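Dbv8 protein (PDB 4MFZ) probably transfers long aliphatic acyl groups from acyl-CoA donors such as decanoyl-CoA to amino groups of glycopeptide antibiotics, as a GNAT-family N-acyltransferase. Local coordinates at residues V132-R143 / T156-V167. Sequence-based numbering, arbitrary orientation.
Sequences VYVFLATLPALR and TWETLTQLGESV
Phe-135 meets Leu-163 and Leu-160 where helix 130-148 runs past the successive helices 153-160 and 162-174. Leu-163 lies over one face of the ring: its CB sits 4.1 Å from the ring centroid of Phe-135 and 17° off the ring normal, a CH-pi contact. Its CD1 reaches CG of the same ring at 3.9 Å, and the two side chains pass in opposite directions. CG of Phe-135 lies anti to the backbone N, which directs the ring at the other segment, where CZ meets Leu-160 CD2 at 3.7 Å, an approach oblique to the ring. That one methyl is shared, for Leu-139 CD1 touches Leu-160 CD2 at 3.8 Å and Leu-142 CD1 comes to 4.0 Å from it, so three residues of 132-143 converge on a single branch of Leu-160. Beyond Leu-163, Val-132 and Val-167 cross at about a right angle through their CG2 methyls. At the other end Arg-143, bent at chi3, sets a guanidinium face against the indole edge of Trp-157, the planes 74° apart and NH2 3.5 Å from NE1 of Trp-157. Both atoms are donors and do not bond each other; Glu-153 OE2 accepts from both, which is consistent with two donors lying so close. Thr-156 turns its CG2 methyl to Arg-143 and bonds through OG1 to His-146. Leu-64 of helix 58-67 touches Leu-139 and Trp-157. Segment 162-167 runs almost exactly antiparallel to 132-143 (174°), its axis 11.6 Å away at the closest, while 156-160 is more oblique. Long side chains span that gap, giving antiparallel helix-helix packing with an apolar core and a polar end, within the helical N-acyltransferase N-terminal domain.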
loop_
_atom_site.group_PDB
_atom_site.type_symbol
_atom_site.label_atom_id
_atom_site.label_comp_id
_atom_site.label_asym_id
_atom_site.label_seq_id
_atom_site.Cartn_x
_atom_site.Cartn_y
_atom_site.Cartn_z
ATOM N N VAL A 132 11.400 1.178 -2.165
ATOM C CA VAL A 132 11.758 2.375 -1.426
ATOM C C VAL A 132 12.488 3.312 -2.354
ATOM O O VAL A 132 12.200 4.501 -2.399
ATOM C CB VAL A 132 12.679 2.055 -0.221
ATOM C CG1 VAL A 132 13.036 3.324 0.541
ATOM C CG2 VAL A 132 12.001 1.065 0.694
ATOM N N TYR A 133 13.456 2.784 -3.106
ATOM C CA TYR A 133 14.218 3.626 -4.042
ATOM C C TYR A 133 13.341 4.181 -5.163
ATOM O O TYR A 133 13.435 5.354 -5.465
ATOM C CB TYR A 133 15.453 2.894 -4.581
ATOM C CG TYR A 133 16.347 2.426 -3.457
ATOM C CD1 TYR A 133 16.879 3.332 -2.560
ATOM C CD2 TYR A 133 16.600 1.072 -3.257
ATOM C CE1 TYR A 133 17.679 2.915 -1.504
ATOM C CE2 TYR A 133 17.403 0.651 -2.218
ATOM C CZ TYR A 133 17.939 1.588 -1.351
ATOM O OH TYR A 133 18.731 1.180 -0.315
ATOM N N VAL A 134 12.443 3.368 -5.707
ATOM C CA VAL A 134 11.476 3.876 -6.709
ATOM C C VAL A 134 10.608 4.986 -6.053
ATOM O O VAL A 134 10.365 6.039 -6.643
ATOM C CB VAL A 134 10.565 2.752 -7.246
ATOM C CG1 VAL A 134 9.562 3.306 -8.237
ATOM C CG2 VAL A 134 11.379 1.668 -7.923
ATOM N N PHE A 135 10.172 4.746 -4.813
ATOM C CA PHE A 135 9.377 5.756 -4.081
ATOM C C PHE A 135 10.120 7.079 -3.946
ATOM O O PHE A 135 9.608 8.119 -4.346
ATOM C CB PHE A 135 9.028 5.235 -2.711
ATOM C CG PHE A 135 7.881 5.937 -2.073
ATOM C CD1 PHE A 135 6.578 5.487 -2.279
ATOM C CD2 PHE A 135 8.099 7.036 -1.221
ATOM C CE1 PHE A 135 5.495 6.148 -1.663
ATOM C CE2 PHE A 135 7.029 7.680 -0.606
ATOM C CZ PHE A 135 5.728 7.234 -0.831
ATOM N N LEU A 136 11.333 7.035 -3.389
ATOM C CA LEU A 136 12.133 8.246 -3.165
ATOM C C LEU A 136 12.458 8.977 -4.483
ATOM O O LEU A 136 12.327 10.215 -4.559
ATOM C CB LEU A 136 13.427 7.933 -2.412
ATOM C CG LEU A 136 13.399 7.278 -1.027
ATOM C CD1 LEU A 136 14.828 6.963 -0.570
ATOM C CD2 LEU A 136 12.669 8.196 -0.033
ATOM N N ALA A 137 12.844 8.212 -5.515
ATOM C CA ALA A 137 13.113 8.772 -6.860
ATOM C C ALA A 137 11.899 9.543 -7.415
ATOM O O ALA A 137 12.052 10.510 -8.130
ATOM C CB ALA A 137 13.507 7.650 -7.821
ATOM N N THR A 138 10.699 9.100 -7.083
ATOM C CA THR A 138 9.471 9.599 -7.724
ATOM C C THR A 138 8.815 10.728 -6.902
ATOM O O THR A 138 7.852 11.351 -7.359
ATOM C CB THR A 138 8.508 8.425 -7.997
ATOM O OG1 THR A 138 9.224 7.420 -8.718
ATOM C CG2 THR A 138 7.292 8.826 -8.873
ATOM N N LEU A 139 9.341 10.988 -5.708
ATOM C CA LEU A 139 8.771 12.007 -4.792
ATOM C C LEU A 139 8.668 13.412 -5.409
ATOM O O LEU A 139 7.636 14.042 -5.268
ATOM C CB LEU A 139 9.562 12.078 -3.476
ATOM C CG LEU A 139 8.814 11.824 -2.167
ATOM C CD1 LEU A 139 7.891 10.641 -2.342
ATOM C CD2 LEU A 139 9.774 11.563 -1.012
ATOM N N PRO A 140 9.737 13.908 -6.088
ATOM C CA PRO A 140 9.576 15.216 -6.710
ATOM C C PRO A 140 8.458 15.310 -7.761
ATOM O O PRO A 140 7.717 16.304 -7.761
ATOM C CB PRO A 140 10.969 15.509 -7.305
ATOM C CG PRO A 140 11.898 14.732 -6.437
ATOM C CD PRO A 140 11.147 13.458 -6.145
ATOM N N ALA A 141 8.331 14.313 -8.643
ATOM C CA ALA A 141 7.196 14.250 -9.573
ATOM C C ALA A 141 5.869 14.180 -8.819
ATOM O O ALA A 141 4.907 14.844 -9.161
ATOM C CB ALA A 141 7.322 13.018 -10.469
ATOM N N LEU A 142 5.807 13.325 -7.807
ATOM C CA LEU A 142 4.566 13.163 -7.064
ATOM C C LEU A 142 4.134 14.514 -6.478
ATOM O O LEU A 142 2.965 14.914 -6.577
ATOM C CB LEU A 142 4.754 12.113 -5.930
ATOM C CG LEU A 142 3.558 11.828 -5.027
ATOM C CD1 LEU A 142 3.451 12.906 -3.956
ATOM C CD2 LEU A 142 2.277 11.777 -5.835
ATOM N N ARG A 143 5.082 15.183 -5.849
ATOM C CA ARG A 143 4.872 16.475 -5.238
ATOM C C ARG A 143 4.537 17.539 -6.250
ATOM O O ARG A 143 3.662 18.356 -5.989
ATOM C CB ARG A 143 6.059 16.854 -4.360
ATOM C CG ARG A 143 5.933 16.139 -3.012
ATOM C CD ARG A 143 7.248 15.951 -2.278
ATOM N NE ARG A 143 7.632 17.006 -1.330
ATOM C CZ ARG A 143 6.858 17.986 -0.843
ATOM N NH1 ARG A 143 5.568 18.123 -1.191
ATOM N NH2 ARG A 143 7.399 18.861 0.017
ATOM N N THR A 156 -0.357 15.792 1.808
ATOM C CA THR A 156 0.758 15.143 1.099
ATOM C C THR A 156 1.647 14.381 2.115
ATOM O O THR A 156 1.876 13.175 1.949
ATOM C CB THR A 156 1.611 16.163 0.336
ATOM O OG1 THR A 156 0.840 16.738 -0.729
ATOM C CG2 THR A 156 2.875 15.520 -0.214
ATOM N N TRP A 157 2.131 15.068 3.158
ATOM C CA TRP A 157 3.010 14.400 4.157
ATOM C C TRP A 157 2.417 13.242 4.896
ATOM O O TRP A 157 3.091 12.227 5.071
ATOM C CB TRP A 157 3.791 15.385 5.051
ATOM C CG TRP A 157 4.903 15.973 4.206
ATOM C CD1 TRP A 157 4.936 17.218 3.596
ATOM C CD2 TRP A 157 6.145 15.297 3.756
ATOM N NE1 TRP A 157 6.085 17.370 2.846
ATOM C CE2 TRP A 157 6.847 16.254 2.898
ATOM C CE3 TRP A 157 6.715 14.049 3.981
ATOM C CZ2 TRP A 157 8.065 15.960 2.307
ATOM C CZ3 TRP A 157 7.939 13.756 3.372
ATOM C CH2 TRP A 157 8.601 14.698 2.563
ATOM N N GLU A 158 1.156 13.364 5.304
ATOM C CA GLU A 158 0.424 12.275 5.948
ATOM C C GLU A 158 0.176 11.102 4.981
ATOM O O GLU A 158 0.175 9.934 5.375
ATOM C CB GLU A 158 -0.904 12.801 6.506
ATOM C CG GLU A 158 -1.775 11.745 7.174
ATOM C CD GLU A 158 -2.442 12.248 8.448
ATOM O OE1 GLU A 158 -1.801 13.052 9.169
ATOM O OE2 GLU A 158 -3.608 11.858 8.721
ATOM N N THR A 159 -0.077 11.417 3.719
ATOM C CA THR A 159 -0.237 10.370 2.710
ATOM C C THR A 159 1.070 9.595 2.497
ATOM O O THR A 159 1.075 8.368 2.470
ATOM C CB THR A 159 -0.694 11.004 1.403
ATOM O OG1 THR A 159 -1.979 11.590 1.620
ATOM C CG2 THR A 159 -0.781 9.983 0.269
ATOM N N LEU A 160 2.175 10.328 2.391
ATOM C CA LEU A 160 3.464 9.751 2.077
ATOM C C LEU A 160 3.971 8.788 3.154
ATOM O O LEU A 160 4.744 7.870 2.826
ATOM C CB LEU A 160 4.498 10.861 1.804
ATOM C CG LEU A 160 4.336 11.625 0.484
ATOM C CD1 LEU A 160 5.419 12.672 0.412
ATOM C CD2 LEU A 160 4.380 10.729 -0.777
ATOM N N THR A 161 3.529 8.973 4.419
ATOM C CA THR A 161 3.926 8.069 5.523
ATOM C C THR A 161 3.537 6.603 5.323
ATOM O O THR A 161 3.996 5.741 6.081
ATOM C CB THR A 161 3.407 8.479 6.929
ATOM O OG1 THR A 161 1.983 8.296 6.991
ATOM C CG2 THR A 161 3.762 9.905 7.263
ATOM N N GLN A 162 2.700 6.299 4.328
ATOM C CA GLN A 162 2.478 4.884 3.986
ATOM C C GLN A 162 3.815 4.157 3.738
ATOM O O GLN A 162 3.923 2.958 3.992
ATOM C CB GLN A 162 1.517 4.704 2.787
ATOM C CG GLN A 162 1.390 3.261 2.281
ATOM C CD GLN A 162 0.599 2.371 3.236
ATOM O OE1 GLN A 162 -0.439 2.758 3.733
ATOM N NE2 GLN A 162 1.099 1.174 3.500
ATOM N N LEU A 163 4.838 4.854 3.269
ATOM C CA LEU A 163 6.125 4.168 3.030
ATOM C C LEU A 163 6.706 3.536 4.347
ATOM O O LEU A 163 7.156 2.385 4.350
ATOM C CB LEU A 163 7.149 5.097 2.390
ATOM C CG LEU A 163 8.465 4.333 2.159
ATOM C CD1 LEU A 163 8.372 3.471 0.894
ATOM C CD2 LEU A 163 9.632 5.277 2.119
ATOM N N GLY A 164 6.672 4.286 5.447
ATOM C CA GLY A 164 7.055 3.755 6.771
ATOM C C GLY A 164 6.277 2.507 7.125
ATOM O O GLY A 164 6.855 1.498 7.537
ATOM N N GLU A 165 4.963 2.555 6.930
ATOM C CA GLU A 165 4.078 1.409 7.200
ATOM C C GLU A 165 4.426 0.172 6.393
ATOM O O GLU A 165 4.498 -0.941 6.945
ATOM C CB GLU A 165 2.589 1.767 6.970
ATOM C CG GLU A 165 1.623 0.668 7.450
ATOM C CD GLU A 165 0.152 1.108 7.616
ATOM O OE1 GLU A 165 -0.128 2.138 8.261
ATOM O OE2 GLU A 165 -0.749 0.389 7.110
ATOM N N SER A 166 4.616 0.343 5.089
ATOM C CA SER A 166 4.992 -0.777 4.227
ATOM C C SER A 166 6.265 -1.464 4.708
ATOM O O SER A 166 6.333 -2.693 4.751
ATOM C CB SER A 166 5.195 -0.317 2.794
ATOM O OG SER A 166 3.983 0.259 2.336
ATOM N N VAL A 167 7.257 -0.661 5.065
ATOM C CA VAL A 167 8.536 -1.187 5.568
ATOM C C VAL A 167 8.337 -1.881 6.930
ATOM O O VAL A 167 8.791 -3.031 7.138
ATOM C CB VAL A 167 9.597 -0.077 5.662
ATOM C CG1 VAL A 167 10.877 -0.582 6.323
ATOM C CG2 VAL A 167 9.898 0.482 4.269
#